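Local structure of MgGH51 (Meripilus giganteus, 6ZQ0) at residues Y18-E23 with S223-P228; E427-A432 with S478-L483; L449-V454 with N589-P594. The protein catalyses the hydrolysis of terminal non-reducing alpha-L-arabinofuranosyl residues, probably releasing arabinose from plant cell-wall polysaccharides such as arabinoxylan. All coordinates share one frame; numbering follows the deposited sequence. Where two conformers were deposited one is given.

Contact 1. Residues Y18-E23 with S223-P228; sequences YGLMFE and SFFRFP. With LXE ([(1~{S},2~{S},3~{S},4~{S})-2-(hydroxymethyl)-3,4-bis(oxidanyl)cyclopentyl]azanium), chain G.
Arg226 and Met21 lie side by side and point the same way from two neighbouring parallel strands, an example of how a strand pair aims a long basic side chain into an active site. The backbones are joined in register, with Leu20 N hydrogen-bonded to Phe224 O, Arg226 N to Leu20 O at 2.8 Å, and Phe22 N to Arg226 O. On Arg226, CB rests 3.6 Å from Leu20 O. With CG anti to the backbone N (chi1 -175°) and the chain extended as far as NE, CD runs past Met21 CG at 3.8 Å. At the tip, NH1 meets both CG and CE of Met21, each at 3.5 Å; the bend at chi2 (-84°) carries SD outward and lets CE come beside the nitrogen. The guanidinium is gripped by carboxylates beyond this pair: NE by Glu347, NH1 by Glu429 and NH2 by Asp398. Farther along, Glu23 OE2 accepts a very short 2.5 Å hydrogen bond from O3' of the bound cyclopentyl amine LXE, while its OE1 is held by Asn232 and Trp261. At the other end, the Phe224 ring takes Gly19 CA over one face, 3.5 Å from its centroid. Strand 224-227 pairs with strand 284-289, and Gly19 makes a backbone hydrogen bond to Ala477, so strand 20-21 sits between strand 224-227 and the last strand, 474-479, with the barrel-closing seam on its other side.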
loop_
_atom_site.group_PDB
_atom_site.type_symbol
_atom_site.label_atom_id
_atom_site.label_comp_id
_atom_site.label_asym_id
_atom_site.label_seq_id
_atom_site.Cartn_x
_atom_site.Cartn_y
_atom_site.Cartn_z
ATOM N N TYR A 18 10.330 -9.863 6.513
ATOM C CA TYR A 18 8.879 -9.749 6.247
ATOM C C TYR A 18 8.470 -8.285 6.186
ATOM O O TYR A 18 8.804 -7.498 7.066
ATOM C CB TYR A 18 8.037 -10.469 7.304
ATOM C CG TYR A 18 8.345 -11.920 7.466
ATOM C CD1 TYR A 18 8.040 -12.852 6.489
ATOM C CD2 TYR A 18 9.057 -12.339 8.572
ATOM C CE1 TYR A 18 8.315 -14.197 6.650
ATOM C CE2 TYR A 18 9.375 -13.664 8.733
ATOM C CZ TYR A 18 9.008 -14.591 7.784
ATOM O OH TYR A 18 9.354 -15.873 8.022
ATOM N N GLY A 19 7.766 -7.929 5.120
ATOM C CA GLY A 19 7.375 -6.533 4.921
ATOM C C GLY A 19 6.289 -6.450 3.883
ATOM O O GLY A 19 5.619 -7.534 3.583
ATOM N N LEU A 20 6.077 -5.217 3.422
ATOM C CA LEU A 20 4.882 -4.834 2.646
ATOM C C LEU A 20 5.315 -4.379 1.263
ATOM O O LEU A 20 6.393 -3.753 1.104
ATOM C CB LEU A 20 4.175 -3.664 3.337
ATOM C CG LEU A 20 3.743 -3.917 4.759
ATOM C CD1 LEU A 20 2.925 -2.743 5.248
ATOM C CD2 LEU A 20 2.964 -5.224 4.874
ATOM N N MET A 21 4.412 -4.612 0.329
ATOM C CA MET A 21 4.578 -4.162 -1.077
ATOM C C MET A 21 3.407 -3.235 -1.379
ATOM O O MET A 21 2.283 -3.685 -1.298
ATOM C CB MET A 21 4.551 -5.346 -2.039
ATOM C CG MET A 21 4.785 -4.944 -3.487
ATOM S SD MET A 21 3.312 -4.386 -4.329
ATOM C CE MET A 21 3.991 -4.037 -5.943
ATOM N N PHE A 22 3.702 -1.977 -1.661
ATOM C CA PHE A 22 2.661 -0.962 -1.904
ATOM C C PHE A 22 2.817 -0.375 -3.298
ATOM O O PHE A 22 3.895 0.023 -3.718
ATOM C CB PHE A 22 2.695 0.116 -0.837
ATOM C CG PHE A 22 1.533 1.061 -0.994
ATOM C CD1 PHE A 22 1.622 2.119 -1.835
ATOM C CD2 PHE A 22 0.341 0.855 -0.327
ATOM C CE1 PHE A 22 0.537 2.960 -2.029
ATOM C CE2 PHE A 22 -0.744 1.697 -0.523
ATOM C CZ PHE A 22 -0.642 2.756 -1.356
ATOM N N GLU A 23 1.686 -0.295 -3.999
ATOM C CA GLU A 23 1.504 0.685 -5.078
ATOM C C GLU A 23 0.054 1.098 -4.995
ATOM O O GLU A 23 -0.729 0.353 -4.332
ATOM C CB GLU A 23 1.785 0.073 -6.443
ATOM C CG GLU A 23 0.728 -0.918 -6.861
ATOM C CD GLU A 23 1.007 -1.654 -8.147
ATOM O OE1 GLU A 23 1.120 -0.996 -9.176
ATOM O OE2 GLU A 23 1.041 -2.883 -8.117
ATOM N N SER A 223 8.745 -4.978 8.405
ATOM C CA SER A 223 10.108 -4.397 8.565
ATOM C C SER A 223 10.442 -3.462 7.407
ATOM O O SER A 223 11.384 -2.650 7.550
ATOM C CB SER A 223 11.160 -5.472 8.661
ATOM O OG SER A 223 11.259 -6.200 7.450
ATOM N N PHE A 224 9.716 -3.565 6.307
ATOM C CA PHE A 224 10.028 -2.733 5.141
ATOM C C PHE A 224 8.745 -2.446 4.393
ATOM O O PHE A 224 7.730 -3.129 4.603
ATOM C CB PHE A 224 11.054 -3.410 4.240
ATOM C CG PHE A 224 10.515 -4.597 3.496
ATOM C CD1 PHE A 224 9.754 -4.427 2.334
ATOM C CD2 PHE A 224 10.769 -5.867 3.970
ATOM C CE1 PHE A 224 9.273 -5.543 1.668
ATOM C CE2 PHE A 224 10.266 -6.982 3.313
ATOM C CZ PHE A 224 9.503 -6.811 2.171
ATOM N N PHE A 225 8.854 -1.481 3.527
ATOM C CA PHE A 225 7.766 -1.031 2.656
ATOM C C PHE A 225 8.356 -0.765 1.281
ATOM O O PHE A 225 9.176 0.152 1.112
ATOM C CB PHE A 225 7.136 0.180 3.294
ATOM C CG PHE A 225 5.829 0.639 2.721
ATOM C CD1 PHE A 225 5.834 1.445 1.605
ATOM C CD2 PHE A 225 4.619 0.295 3.335
ATOM C CE1 PHE A 225 4.648 1.940 1.097
ATOM C CE2 PHE A 225 3.431 0.823 2.842
ATOM C CZ PHE A 225 3.461 1.661 1.744
ATOM N N ARG A 226 8.027 -1.626 0.348
ATOM C CA ARG A 226 8.468 -1.490 -1.065
ATOM C C ARG A 226 7.461 -0.579 -1.768
ATOM O O ARG A 226 6.258 -0.820 -1.647
ATOM C CB ARG A 226 8.415 -2.855 -1.760
ATOM C CG ARG A 226 8.955 -2.843 -3.191
ATOM C CD ARG A 226 8.492 -4.083 -3.933
ATOM N NE ARG A 226 8.907 -4.013 -5.331
ATOM C CZ ARG A 226 8.245 -4.595 -6.329
ATOM N NH1 ARG A 226 7.187 -5.335 -6.063
ATOM N NH2 ARG A 226 8.615 -4.427 -7.587
ATOM N N PHE A 227 7.943 0.431 -2.456
ATOM C CA PHE A 227 7.066 1.458 -3.064
ATOM C C PHE A 227 7.899 2.237 -4.082
ATOM O O PHE A 227 9.133 2.230 -4.029
ATOM C CB PHE A 227 6.538 2.356 -1.937
ATOM C CG PHE A 227 7.496 3.447 -1.567
ATOM C CD1 PHE A 227 8.633 3.158 -0.838
ATOM C CD2 PHE A 227 7.288 4.751 -1.950
ATOM C CE1 PHE A 227 9.563 4.125 -0.544
ATOM C CE2 PHE A 227 8.196 5.740 -1.614
ATOM C CZ PHE A 227 9.361 5.418 -0.959
ATOM N N PRO A 228 7.291 3.065 -4.949
ATOM C CA PRO A 228 5.838 3.166 -5.136
ATOM C C PRO A 228 5.216 2.209 -6.148
ATOM O O PRO A 228 4.063 2.369 -6.469
ATOM C CB PRO A 228 5.716 4.601 -5.627
ATOM C CG PRO A 228 6.936 4.756 -6.535
ATOM C CD PRO A 228 8.019 4.100 -5.706
HETATM C "C1'" LXE G . 3.119 -7.434 -10.465
HETATM C "C2'" LXE G . 3.181 -5.946 -10.708
HETATM O "O2'" LXE G . 4.426 -5.299 -10.415
HETATM C "C3'" LXE G . 2.074 -5.369 -9.835
HETATM O "O3'" LXE G . 1.784 -3.995 -10.215
HETATM C "C4'" LXE G . 0.941 -6.398 -9.971
HETATM C "C5'" LXE G . -0.035 -6.595 -8.786
HETATM O "O5'" LXE G . 0.617 -6.904 -7.547
HETATM C "C6'" LXE G . 1.670 -7.715 -10.294
HETATM N "N1'" LXE G . 1.227 -8.388 -11.518
#

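Contact 2. Residues E427-A432 with S478-L483; sequences EGEYAA and SYAPLL. With LXE ([(1~{S},2~{S},3~{S},4~{S})-2-(hydroxymethyl)-3,4-bis(oxidanyl)cyclopentyl]azanium), chain G.
The rings of Tyr430 and Tyr479 each turn a face to the other segment, Tyr430 to Tyr479 CA and Tyr479 to Ala431 CB, a case of two aromatic side chains packing on backbone and methyl groups instead of on each other. Over the Tyr430 ring, Tyr479 CA is displaced toward the rim, and CD1 of Tyr430 comes within 3.3 Å of Ser478 O. Its CG stands between the backbone N and the carbonyl carbon (chi1 66°), which folds the ring back toward the opposing chain although CB points away; its hydroxyl is hydrogen-bonded to Gln512. Over the Tyr479 ring, Ala431 CB lies 3.9 Å from the centroid, as a CH-pi contact. In the ring plane, a water accepts from Tyr479 OH and donates to Ala432 O, tying the phenol to the far end of the strand.

The chain turns a corner at Glu429, and hydrogen bonds lie on either side of it. Between backbones, Ser478 N binds Glu427 O and Ala480 N meets Tyr430 O at 3.1 Å, while the bond from Tyr430 N to Ser478 O is weak. The serine hydroxyl adds its own: Ser478 OG reaches Gly428 O at 2.8 Å from well above that carbonyl's plane.

At this corner the side chain of Glu429 runs to the bound LXE. Its CG lies against Ala480 CB at 3.8 Å, and its extended chain brings OE2 to accept from LXE O2' at 2.7 Å; Tyr402 holds OE1. A glutamate at the break in strand 424-432, seventh in an eight-stranded parallel barrel, with Glu351 close by, is consistent with the paired carboxylates on strands four and seven of retaining (beta/alpha)8 glycosidases.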
loop_
_atom_site.group_PDB
_atom_site.type_symbol
_atom_site.label_atom_id
_atom_site.label_comp_id
_atom_site.label_asym_id
_atom_site.label_seq_id
_atom_site.Cartn_x
_atom_site.Cartn_y
_atom_site.Cartn_z
ATOM N N GLU A 427 11.603 -11.535 -2.353
ATOM C CA GLU A 427 10.354 -12.067 -2.906
ATOM C C GLU A 427 9.350 -10.913 -2.902
ATOM O O GLU A 427 8.511 -10.853 -1.981
ATOM C CB GLU A 427 9.932 -13.324 -2.181
ATOM C CG GLU A 427 8.924 -14.113 -2.998
ATOM C CD GLU A 427 9.510 -15.146 -3.938
ATOM O OE1 GLU A 427 10.714 -15.397 -3.881
ATOM O OE2 GLU A 427 8.763 -15.627 -4.768
ATOM N N GLY A 428 9.511 -9.980 -3.843
ATOM C CA GLY A 428 8.878 -8.649 -3.785
ATOM C C GLY A 428 7.380 -8.684 -4.056
ATOM O O GLY A 428 6.685 -7.689 -3.690
ATOM N N GLU A 429 6.907 -9.737 -4.715
ATOM C CA GLU A 429 5.472 -10.002 -4.965
ATOM C C GLU A 429 5.247 -11.491 -4.894
ATOM O O GLU A 429 5.887 -12.251 -5.666
ATOM C CB GLU A 429 4.968 -9.498 -6.321
ATOM C CG GLU A 429 5.118 -8.003 -6.423
ATOM C CD GLU A 429 4.758 -7.424 -7.761
ATOM O OE1 GLU A 429 4.006 -8.119 -8.497
ATOM O OE2 GLU A 429 5.357 -6.353 -8.113
ATOM N N TYR A 430 4.338 -11.917 -4.032
ATOM C CA TYR A 430 3.873 -13.311 -4.149
ATOM C C TYR A 430 2.486 -13.411 -3.581
ATOM O O TYR A 430 2.123 -12.601 -2.702
ATOM C CB TYR A 430 4.816 -14.315 -3.500
ATOM C CG TYR A 430 4.942 -14.206 -2.017
ATOM C CD1 TYR A 430 5.731 -13.232 -1.426
ATOM C CD2 TYR A 430 4.262 -15.077 -1.195
ATOM C CE1 TYR A 430 5.863 -13.158 -0.052
ATOM C CE2 TYR A 430 4.386 -15.025 0.169
ATOM C CZ TYR A 430 5.179 -14.056 0.749
ATOM O OH TYR A 430 5.294 -14.059 2.098
ATOM N N ALA A 431 1.747 -14.383 -4.093
ATOM C CA ALA A 431 0.395 -14.694 -3.586
ATOM C C ALA A 431 -0.116 -15.938 -4.297
ATOM O O ALA A 431 0.243 -16.111 -5.474
ATOM C CB ALA A 431 -0.582 -13.559 -3.821
ATOM N N ALA A 432 -0.862 -16.757 -3.569
ATOM C CA ALA A 432 -1.659 -17.854 -4.152
ATOM C C ALA A 432 -2.928 -17.184 -4.670
ATOM O O ALA A 432 -3.770 -16.797 -3.852
ATOM C CB ALA A 432 -1.867 -18.932 -3.160
ATOM N N SER A 478 7.351 -10.021 0.468
ATOM C CA SER A 478 6.099 -9.254 0.631
ATOM C C SER A 478 5.026 -9.848 -0.262
ATOM O O SER A 478 5.236 -9.980 -1.481
ATOM C CB SER A 478 6.291 -7.804 0.351
ATOM O OG SER A 478 6.990 -7.593 -0.860
ATOM N N TYR A 479 3.851 -10.097 0.324
ATOM C CA TYR A 479 2.621 -10.445 -0.422
ATOM C C TYR A 479 2.274 -9.270 -1.326
ATOM O O TYR A 479 2.509 -8.098 -0.945
ATOM C CB TYR A 479 1.517 -10.712 0.588
ATOM C CG TYR A 479 0.240 -11.259 0.030
ATOM C CD1 TYR A 479 -0.702 -10.417 -0.560
ATOM C CD2 TYR A 479 -0.078 -12.602 0.165
ATOM C CE1 TYR A 479 -1.904 -10.921 -1.023
ATOM C CE2 TYR A 479 -1.281 -13.108 -0.290
ATOM C CZ TYR A 479 -2.195 -12.268 -0.902
ATOM O OH TYR A 479 -3.408 -12.754 -1.350
ATOM N N ALA A 480 1.600 -9.531 -2.427
ATOM C CA ALA A 480 1.042 -8.418 -3.220
ATOM C C ALA A 480 -0.203 -8.870 -3.954
ATOM O O ALA A 480 -0.259 -10.011 -4.408
ATOM C CB ALA A 480 2.045 -7.905 -4.214
ATOM N N PRO A 481 -1.161 -7.971 -4.214
ATOM C CA PRO A 481 -1.179 -6.628 -3.632
ATOM C C PRO A 481 -1.537 -6.606 -2.144
ATOM O O PRO A 481 -2.140 -7.495 -1.616
ATOM C CB PRO A 481 -2.279 -5.899 -4.418
ATOM C CG PRO A 481 -2.502 -6.741 -5.632
ATOM C CD PRO A 481 -2.201 -8.149 -5.203
ATOM N N LEU A 482 -1.232 -5.477 -1.523
ATOM C CA LEU A 482 -1.457 -5.273 -0.093
ATOM C C LEU A 482 -2.901 -4.920 0.181
ATOM O O LEU A 482 -3.458 -5.413 1.180
ATOM C CB LEU A 482 -0.523 -4.142 0.347
ATOM C CG LEU A 482 -0.577 -3.793 1.835
ATOM C CD1 LEU A 482 -0.158 -4.939 2.699
ATOM C CD2 LEU A 482 0.339 -2.612 2.124
ATOM N N LEU A 483 -3.444 -3.969 -0.583
ATOM C CA LEU A 483 -4.697 -3.272 -0.223
ATOM C C LEU A 483 -5.718 -3.383 -1.344
ATOM O O LEU A 483 -5.346 -3.337 -2.512
ATOM C CB LEU A 483 -4.368 -1.820 0.118
ATOM C CG LEU A 483 -3.744 -1.629 1.498
ATOM C CD1 LEU A 483 -3.405 -0.188 1.679
ATOM C CD2 LEU A 483 -4.652 -2.058 2.611
HETATM C "C1'" LXE G . 3.119 -7.434 -10.465
HETATM C "C2'" LXE G . 3.181 -5.946 -10.708
HETATM O "O2'" LXE G . 4.426 -5.299 -10.415
HETATM C "C3'" LXE G . 2.074 -5.369 -9.835
HETATM O "O3'" LXE G . 1.784 -3.995 -10.215
HETATM C "C4'" LXE G . 0.941 -6.398 -9.971
HETATM C "C5'" LXE G . -0.035 -6.595 -8.786
HETATM O "O5'" LXE G . 0.617 -6.904 -7.547
HETATM C "C6'" LXE G . 1.670 -7.715 -10.294
HETATM N "N1'" LXE G . 1.227 -8.388 -11.518
HETATM O O HOH W 1 -3.861 -15.554 -1.239
#

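Contact 3. Residues L449-V454 with N589-P594; sequences LAFPTV and NTPEAP. With NAG (2-acetamido-2-deoxy-beta-D-glucopyranose), chain C.
A loop-to-loop junction between the catalytic barrel and the antiparallel sheet built mostly from C-terminal strands brings Phe451 onto Asn589, Thr590 and Pro591, and illustrates how a single aromatic ring can join two segments between which no hydrogen bond runs directly. CG of Phe451 lies anti to its carbonyl carbon (chi1 -64°), and the ring extends along the other loop. Asn589 O sits over one face near the root of the ring, 3.8 Å from CG. Thr590 CG2 approaches CD2 at 4.1 Å, its side chain crossing that of Phe451 at about a right angle. The tip, CZ, touches Pro591 CD at 3.5 Å, the two side chains coming from opposite directions. With an alanine here, the ring would be gone from beneath Asn589 O and from Thr590 CG2 and Pro591 CD, and a gap would probably open between the two loops.

A water bridges the two segments, donating to Pro452 O at 2.6 Å, a carbonyl that Ser588 OG also reaches, and accepting from Asn589 N at 3.0 Å. The receiving loop is shaped by an ST motif, in which Thr590 OG1 accepts from Ala593 N at 3.0 Å. Within the turn, Glu592 OE2 takes a 3.1 Å hydrogen bond from N2 of an N-acetylglucosamine.

Asn589 is fixed through its amide by Ile597 and by Lys505 O. Thr453 N-caps helix 454-469, Pro452 packs on the start of helix 507-517 at Thr507 and Ser508, and the 589-594 loop connects strands 575-582 and 600-605.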
loop_
_atom_site.group_PDB
_atom_site.type_symbol
_atom_site.label_atom_id
_atom_site.label_comp_id
_atom_site.label_asym_id
_atom_site.label_seq_id
_atom_site.Cartn_x
_atom_site.Cartn_y
_atom_site.Cartn_z
ATOM N N LEU A 449 -9.161 -16.267 -6.976
ATOM C CA LEU A 449 -9.672 -16.052 -5.610
ATOM C C LEU A 449 -10.114 -14.608 -5.479
ATOM O O LEU A 449 -9.286 -13.735 -5.714
ATOM C CB LEU A 449 -8.576 -16.376 -4.594
ATOM C CG LEU A 449 -8.135 -17.829 -4.608
ATOM C CD1 LEU A 449 -6.991 -18.046 -3.613
ATOM C CD2 LEU A 449 -9.307 -18.754 -4.303
ATOM N N ALA A 450 -11.353 -14.389 -5.066
ATOM C CA ALA A 450 -11.882 -13.026 -4.830
ATOM C C ALA A 450 -11.199 -12.453 -3.585
ATOM O O ALA A 450 -10.990 -11.219 -3.490
ATOM C CB ALA A 450 -13.392 -13.069 -4.703
ATOM N N PHE A 451 -10.939 -13.334 -2.633
ATOM C CA PHE A 451 -10.251 -12.998 -1.364
ATOM C C PHE A 451 -9.339 -14.150 -1.024
ATOM O O PHE A 451 -9.619 -15.261 -1.417
ATOM C CB PHE A 451 -11.228 -12.818 -0.218
ATOM C CG PHE A 451 -12.155 -11.662 -0.448
ATOM C CD1 PHE A 451 -11.748 -10.379 -0.131
ATOM C CD2 PHE A 451 -13.438 -11.843 -0.946
ATOM C CE1 PHE A 451 -12.586 -9.290 -0.340
ATOM C CE2 PHE A 451 -14.283 -10.746 -1.114
ATOM C CZ PHE A 451 -13.858 -9.483 -0.809
ATOM N N PRO A 452 -8.267 -13.932 -0.239
ATOM C CA PRO A 452 -7.481 -15.062 0.241
ATOM C C PRO A 452 -8.376 -16.050 0.986
ATOM O O PRO A 452 -9.373 -15.660 1.612
ATOM C CB PRO A 452 -6.481 -14.414 1.177
ATOM C CG PRO A 452 -6.379 -13.015 0.641
ATOM C CD PRO A 452 -7.808 -12.647 0.283
ATOM N N THR A 453 -8.018 -17.325 0.895
ATOM C CA THR A 453 -8.736 -18.417 1.577
ATOM C C THR A 453 -7.809 -19.034 2.626
ATOM O O THR A 453 -6.601 -18.683 2.691
ATOM C CB THR A 453 -9.192 -19.425 0.529
ATOM O OG1 THR A 453 -8.053 -19.951 -0.152
ATOM C CG2 THR A 453 -10.145 -18.791 -0.475
ATOM N N VAL A 454 -8.343 -19.954 3.421
ATOM C CA VAL A 454 -7.467 -20.721 4.335
ATOM C C VAL A 454 -6.462 -21.514 3.489
ATOM O O VAL A 454 -5.263 -21.568 3.860
ATOM C CB VAL A 454 -8.281 -21.614 5.277
ATOM C CG1 VAL A 454 -7.353 -22.386 6.181
ATOM C CG2 VAL A 454 -9.253 -20.784 6.099
ATOM N N ASN A 589 -12.321 -14.409 4.760
ATOM C CA ASN A 589 -12.881 -13.187 5.373
ATOM C C ASN A 589 -13.376 -12.268 4.268
ATOM O O ASN A 589 -12.608 -11.919 3.344
ATOM C CB ASN A 589 -11.856 -12.558 6.269
ATOM C CG ASN A 589 -11.575 -13.460 7.447
ATOM O OD1 ASN A 589 -12.481 -14.179 7.896
ATOM N ND2 ASN A 589 -10.324 -13.464 7.904
ATOM N N THR A 590 -14.665 -11.947 4.328
ATOM C CA THR A 590 -15.366 -11.133 3.298
ATOM C C THR A 590 -15.989 -9.918 3.962
ATOM O O THR A 590 -16.095 -9.848 5.181
ATOM C CB THR A 590 -16.428 -11.980 2.600
ATOM O OG1 THR A 590 -17.391 -12.241 3.618
ATOM C CG2 THR A 590 -15.816 -13.240 2.029
ATOM N N PRO A 591 -16.474 -8.943 3.163
ATOM C CA PRO A 591 -17.203 -7.800 3.726
ATOM C C PRO A 591 -18.387 -8.307 4.563
ATOM O O PRO A 591 -18.650 -7.746 5.575
ATOM C CB PRO A 591 -17.584 -7.001 2.457
ATOM C CG PRO A 591 -16.457 -7.315 1.485
ATOM C CD PRO A 591 -16.188 -8.795 1.732
ATOM N N GLU A 592 -19.049 -9.371 4.113
ATOM C CA GLU A 592 -20.265 -9.909 4.763
ATOM C C GLU A 592 -19.891 -10.643 6.054
ATOM O O GLU A 592 -20.667 -10.590 6.989
ATOM C CB GLU A 592 -21.022 -10.840 3.802
ATOM C CG GLU A 592 -21.623 -10.118 2.609
ATOM C CD GLU A 592 -20.600 -9.693 1.563
ATOM O OE1 GLU A 592 -19.541 -10.399 1.412
ATOM O OE2 GLU A 592 -20.801 -8.623 0.956
ATOM N N ALA A 593 -18.737 -11.313 6.091
ATOM C CA ALA A 593 -18.244 -12.084 7.251
ATOM C C ALA A 593 -16.775 -11.764 7.469
ATOM O O ALA A 593 -15.896 -12.578 7.184
ATOM C CB ALA A 593 -18.440 -13.565 7.020
ATOM N N PRO A 594 -16.456 -10.564 7.966
ATOM C CA PRO A 594 -15.064 -10.124 8.021
ATOM C C PRO A 594 -14.228 -10.812 9.106
ATOM O O PRO A 594 -13.004 -10.670 9.048
ATOM C CB PRO A 594 -15.216 -8.609 8.296
ATOM C CG PRO A 594 -16.498 -8.530 9.101
ATOM C CD PRO A 594 -17.399 -9.539 8.432
HETATM C C1 NAG C . -22.614 -5.077 -0.372
HETATM C C2 NAG C . -23.263 -5.692 0.850
HETATM C C3 NAG C . -23.971 -7.017 0.490
HETATM C C4 NAG C . -24.908 -6.872 -0.721
HETATM C C5 NAG C . -23.997 -6.343 -1.855
HETATM C C6 NAG C . -24.642 -6.263 -3.251
HETATM C C7 NAG C . -22.015 -5.303 2.929
HETATM C C8 NAG C . -20.972 -5.809 3.877
HETATM N N2 NAG C . -22.237 -6.013 1.830
HETATM O O3 NAG C . -24.641 -7.495 1.662
HETATM O O4 NAG C . -25.596 -8.111 -1.053
HETATM O O5 NAG C . -23.563 -5.027 -1.445
HETATM O O6 NAG C . -25.724 -5.324 -3.143
HETATM O O7 NAG C . -22.606 -4.297 3.223
HETATM O O HOH W 2 -9.602 -14.037 3.663
#

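In the fold
Contacts 1 and 2 are neighbours in one eight-stranded parallel barrel, their centres 9 Å apart. Strands 20-21 and 224-227 are its first two, 424-432 and 474-479 its last two, so together they bracket its closure. The Arg226 NH1 to Glu429 OE2 salt bridge (2.9 Å) joins them, and both touch LXE. Contact 3 lies about 16 Å from contact 2 and 22 Å from contact 1, centre to centre, where a barrel loop meets the antiparallel sheet built mostly from C-terminal strands. Contact 1 closes before the others open, whereas contacts 2 and 3 interleave and touch through Tyr479 and Pro452. Residues far apart in sequence thus build one pocket, with that sheet packed onto its barrel.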